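Local atomic coordinates of hypothetical protein (PDB entry 2IN3), a protein that probably acts as a thiol-disulfide oxidoreductase of the DsbA family, FrnE-like subfamily, and is putatively a protein disulfide isomerase. Residues W22-V27 / E199-L204. Numbering follows the deposited sequence.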
ATOM      1  N   TRP A  22      -1.983   0.223  -6.889  1.00 43.19           N
ATOM      2  CA  TRP A  22      -3.364  -0.158  -7.251  1.00 43.18           C
ATOM      3  C   TRP A  22      -3.382  -1.117  -8.461  1.00 43.49           C
ATOM      4  O   TRP A  22      -4.155  -2.072  -8.482  1.00 42.92           O
ATOM      5  CB  TRP A  22      -4.168   1.089  -7.531  1.00 42.48           C
ATOM      6  CG  TRP A  22      -5.622   0.961  -7.921  1.00 44.22           C
ATOM      7  CD1 TRP A  22      -6.265   1.636  -8.933  1.00 45.29           C
ATOM      8  CD2 TRP A  22      -6.649   0.247  -7.208  1.00 42.32           C
ATOM      9  NE1 TRP A  22      -7.620   1.348  -8.921  1.00 44.69           N
ATOM     10  CE2 TRP A  22      -7.879   0.499  -7.876  1.00 45.25           C
ATOM     11  CE3 TRP A  22      -6.643  -0.602  -6.093  1.00 42.12           C
ATOM     12  CZ2 TRP A  22      -9.096  -0.060  -7.453  1.00 43.88           C
ATOM     13  CZ3 TRP A  22      -7.864  -1.149  -5.669  1.00 45.07           C
ATOM     14  CH2 TRP A  22      -9.056  -0.883  -6.355  1.00 44.58           C
ATOM     15  N   GLY A  23      -2.522  -0.889  -9.457  1.00 42.10           N
ATOM     16  CA  GLY A  23      -2.418  -1.848 -10.575  1.00 42.64           C
ATOM     17  C   GLY A  23      -2.078  -3.256 -10.084  1.00 43.53           C
ATOM     18  O   GLY A  23      -2.512  -4.264 -10.657  1.00 42.70           O
ATOM     19  N   PHE A  24      -1.295  -3.309  -9.020  1.00 43.36           N
ATOM     20  CA  PHE A  24      -0.721  -4.556  -8.506  1.00 44.84           C
ATOM     21  C   PHE A  24      -1.643  -5.195  -7.467  1.00 44.92           C
ATOM     22  O   PHE A  24      -1.391  -6.331  -7.042  1.00 46.37           O
ATOM     23  CB  PHE A  24       0.616  -4.194  -7.837  1.00 44.51           C
ATOM     24  CG  PHE A  24       1.512  -5.363  -7.511  1.00 45.41           C
ATOM     25  CD1 PHE A  24       2.127  -6.081  -8.516  1.00 45.28           C
ATOM     26  CD2 PHE A  24       1.752  -5.713  -6.168  1.00 46.55           C
ATOM     27  CE1 PHE A  24       3.000  -7.141  -8.215  1.00 46.92           C
ATOM     28  CE2 PHE A  24       2.634  -6.751  -5.843  1.00 48.93           C
ATOM     29  CZ  PHE A  24       3.264  -7.460  -6.877  1.00 46.08           C
ATOM     30  N   ALA A  25      -2.700  -4.489  -7.049  1.00 44.76           N
ATOM     31  CA  ALA A  25      -3.586  -5.061  -5.996  1.00 46.55           C
ATOM     32  C   ALA A  25      -4.096  -6.499  -6.315  1.00 47.44           C
ATOM     33  O   ALA A  25      -4.071  -7.368  -5.424  1.00 48.16           O
ATOM     34  CB  ALA A  25      -4.722  -4.106  -5.608  1.00 45.63           C
ATOM     35  N   PRO A  26      -4.549  -6.767  -7.569  1.00 47.27           N
ATOM     36  CA  PRO A  26      -4.945  -8.152  -7.868  1.00 46.44           C
ATOM     37  C   PRO A  26      -3.807  -9.175  -7.764  1.00 46.06           C
ATOM     38  O   PRO A  26      -4.059 -10.349  -7.476  1.00 44.90           O
ATOM     39  CB  PRO A  26      -5.439  -8.066  -9.318  1.00 46.57           C
ATOM     40  CG  PRO A  26      -5.905  -6.650  -9.467  1.00 46.06           C
ATOM     41  CD  PRO A  26      -4.837  -5.879  -8.721  1.00 47.52           C
ATOM     42  N   VAL A  27      -2.567  -8.745  -8.021  1.00 45.94           N
ATOM     43  CA  VAL A  27      -1.419  -9.656  -8.033  1.00 44.47           C
ATOM     44  C   VAL A  27      -1.063 -10.018  -6.588  1.00 44.22           C
ATOM     45  O   VAL A  27      -0.899 -11.192  -6.230  1.00 43.66           O
ATOM     46  CB  VAL A  27      -0.200  -8.988  -8.714  1.00 45.01           C
ATOM     47  CG1 VAL A  27       1.044  -9.921  -8.658  1.00 45.79           C
ATOM     48  CG2 VAL A  27      -0.554  -8.592 -10.152  1.00 46.62           C
ATOM     49  N   GLU A 199       2.685 -14.086 -13.111  1.00 45.12           N
ATOM     50  CA  GLU A 199       3.536 -15.200 -13.590  1.00 45.05           C
ATOM     51  C   GLU A 199       4.999 -14.981 -13.192  1.00 44.52           C
ATOM     52  O   GLU A 199       5.669 -15.900 -12.712  1.00 43.42           O
ATOM     53  CB  GLU A 199       3.414 -15.400 -15.118  1.00 45.15           C
ATOM     54  CG  GLU A 199       2.088 -16.013 -15.549  1.00 47.53           C
ATOM     55  CD  GLU A 199       0.972 -14.963 -15.703  1.00 49.82           C
ATOM     56  OE1 GLU A 199       1.262 -13.743 -15.699  1.00 47.26           O
ATOM     57  OE2 GLU A 199      -0.197 -15.375 -15.824  1.00 51.21           O
ATOM     58  N   ALA A 200       5.494 -13.754 -13.377  1.00 44.45           N
ATOM     59  CA  ALA A 200       6.870 -13.443 -12.980  1.00 44.35           C
ATOM     60  C   ALA A 200       7.075 -13.596 -11.465  1.00 44.36           C
ATOM     61  O   ALA A 200       8.096 -14.111 -11.032  1.00 44.91           O
ATOM     62  CB  ALA A 200       7.265 -12.050 -13.434  1.00 45.39           C
ATOM     63  N   LEU A 201       6.102 -13.198 -10.672  0.50 44.12           N
ATOM     64  CA  LEU A 201       6.296 -13.220  -9.227  0.50 44.43           C
ATOM     65  C   LEU A 201       6.147 -14.626  -8.662  0.50 43.54           C
ATOM     66  O   LEU A 201       6.821 -14.977  -7.694  0.50 43.51           O
ATOM     67  CB  LEU A 201       5.370 -12.233  -8.551  0.50 44.87           C
ATOM     68  CG  LEU A 201       5.616 -10.855  -9.177  0.50 45.91           C
ATOM     69  CD1 LEU A 201       4.384 -10.045  -9.058  0.50 47.13           C
ATOM     70  CD2 LEU A 201       6.813 -10.143  -8.553  0.50 48.23           C
ATOM     71  N   ARG A 202       5.304 -15.435  -9.301  1.00 42.74           N
ATOM     72  CA  ARG A 202       5.260 -16.876  -8.983  1.00 41.77           C
ATOM     73  C   ARG A 202       6.644 -17.511  -9.157  1.00 41.17           C
ATOM     74  O   ARG A 202       7.123 -18.224  -8.274  1.00 40.80           O
ATOM     75  CB  ARG A 202       4.222 -17.565  -9.832  1.00 41.67           C
ATOM     76  CG  ARG A 202       2.804 -17.455  -9.233  1.00 41.10           C
ATOM     77  CD  ARG A 202       1.770 -17.782 -10.264  1.00 43.33           C
ATOM     78  NE  ARG A 202       0.424 -17.680  -9.707  1.00 45.03           N
ATOM     79  CZ  ARG A 202      -0.676 -17.752 -10.447  1.00 47.47           C
ATOM     80  NH1 ARG A 202      -0.587 -17.981 -11.750  1.00 45.23           N
ATOM     81  NH2 ARG A 202      -1.869 -17.631  -9.877  1.00 48.75           N
ATOM     82  N   GLN A 203       7.286 -17.241 -10.296  0.50 40.57           N
ATOM     83  CA  GLN A 203       8.653 -17.728 -10.537  0.50 40.65           C
ATOM     84  C   GLN A 203       9.604 -17.316  -9.405  0.50 40.14           C
ATOM     85  O   GLN A 203      10.327 -18.149  -8.854  0.50 39.21           O
ATOM     86  CB  GLN A 203       9.195 -17.221 -11.890  0.50 40.82           C
ATOM     87  CG  GLN A 203      10.565 -17.806 -12.296  0.50 42.44           C
ATOM     88  CD  GLN A 203      11.754 -16.944 -11.877  0.50 43.76           C
ATOM     89  OE1 GLN A 203      11.858 -15.777 -12.262  0.50 46.03           O
ATOM     90  NE2 GLN A 203      12.672 -17.529 -11.107  0.50 44.42           N
ATOM     91  N   LEU A 204       9.608 -16.021  -9.093  1.00 39.79           N
ATOM     92  CA  LEU A 204      10.549 -15.453  -8.121  1.00 40.60           C
ATOM     93  C   LEU A 204      10.320 -16.049  -6.728  1.00 40.15           C
ATOM     94  O   LEU A 204      11.250 -16.572  -6.093  1.00 40.18           O
ATOM     95  CB  LEU A 204      10.407 -13.916  -8.080  1.00 40.88           C
ATOM     96  CG  LEU A 204      10.818 -13.270  -9.414  1.00 44.02           C
ATOM     97  CD1 LEU A 204      10.454 -11.776  -9.456  1.00 46.86           C
ATOM     98  CD2 LEU A 204      12.281 -13.518  -9.681  1.00 45.45           C
TER
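Of the segments 22-27 and 199-204, V27 and L201 bring their CA atoms closest, 8.6 Å apart, and the first helix is kinked at P26 and V27, whose N atoms make no bond to the preceding turn; P26 has no N-H to give, and V27 N has only a weak bond to F24 O. The gap is bridged by side chains alone, and in the given conformer of L201, one of two modelled, the methyl CD1 makes every contact from 199-204. L201 CD1 reaches the rim of the F24 ring, 3.3 Å from CE1 and 3.6 Å from CZ, lying near the ring plane rather than over a face. F24 and L201 approach from opposite directions: CG of F24 stands anti to the backbone N (chi1 -167°), which carries the far end of the ring nearer the second helix although its CB does not head there. The same CD1 also meets V27 CG1, with the two side chains crossing at about a right angle. V27 in turn backs the phenyl group from its own helix, its CB 3.7 Å above the ring plane and offset toward the rim. In the thioredoxin fold of DsbA-like proteins this joins the helix that starts with a CxxC sequence, probably the redox motif, to the C-terminal helix that follows strand 187-192. The F24 side chain lies near those cysteines without touching them, and P178 and Y195 from loops also pack against it. L201 is further lodged against T192 at the end of that strand. Beyond this small, buried apolar patch, polar groups tie the two helices together again: R202 forms a salt bridge through NE with OE2 of E34 and a hydrogen bond through NH2 with OD1 of N30, both residues further along helix 19-35.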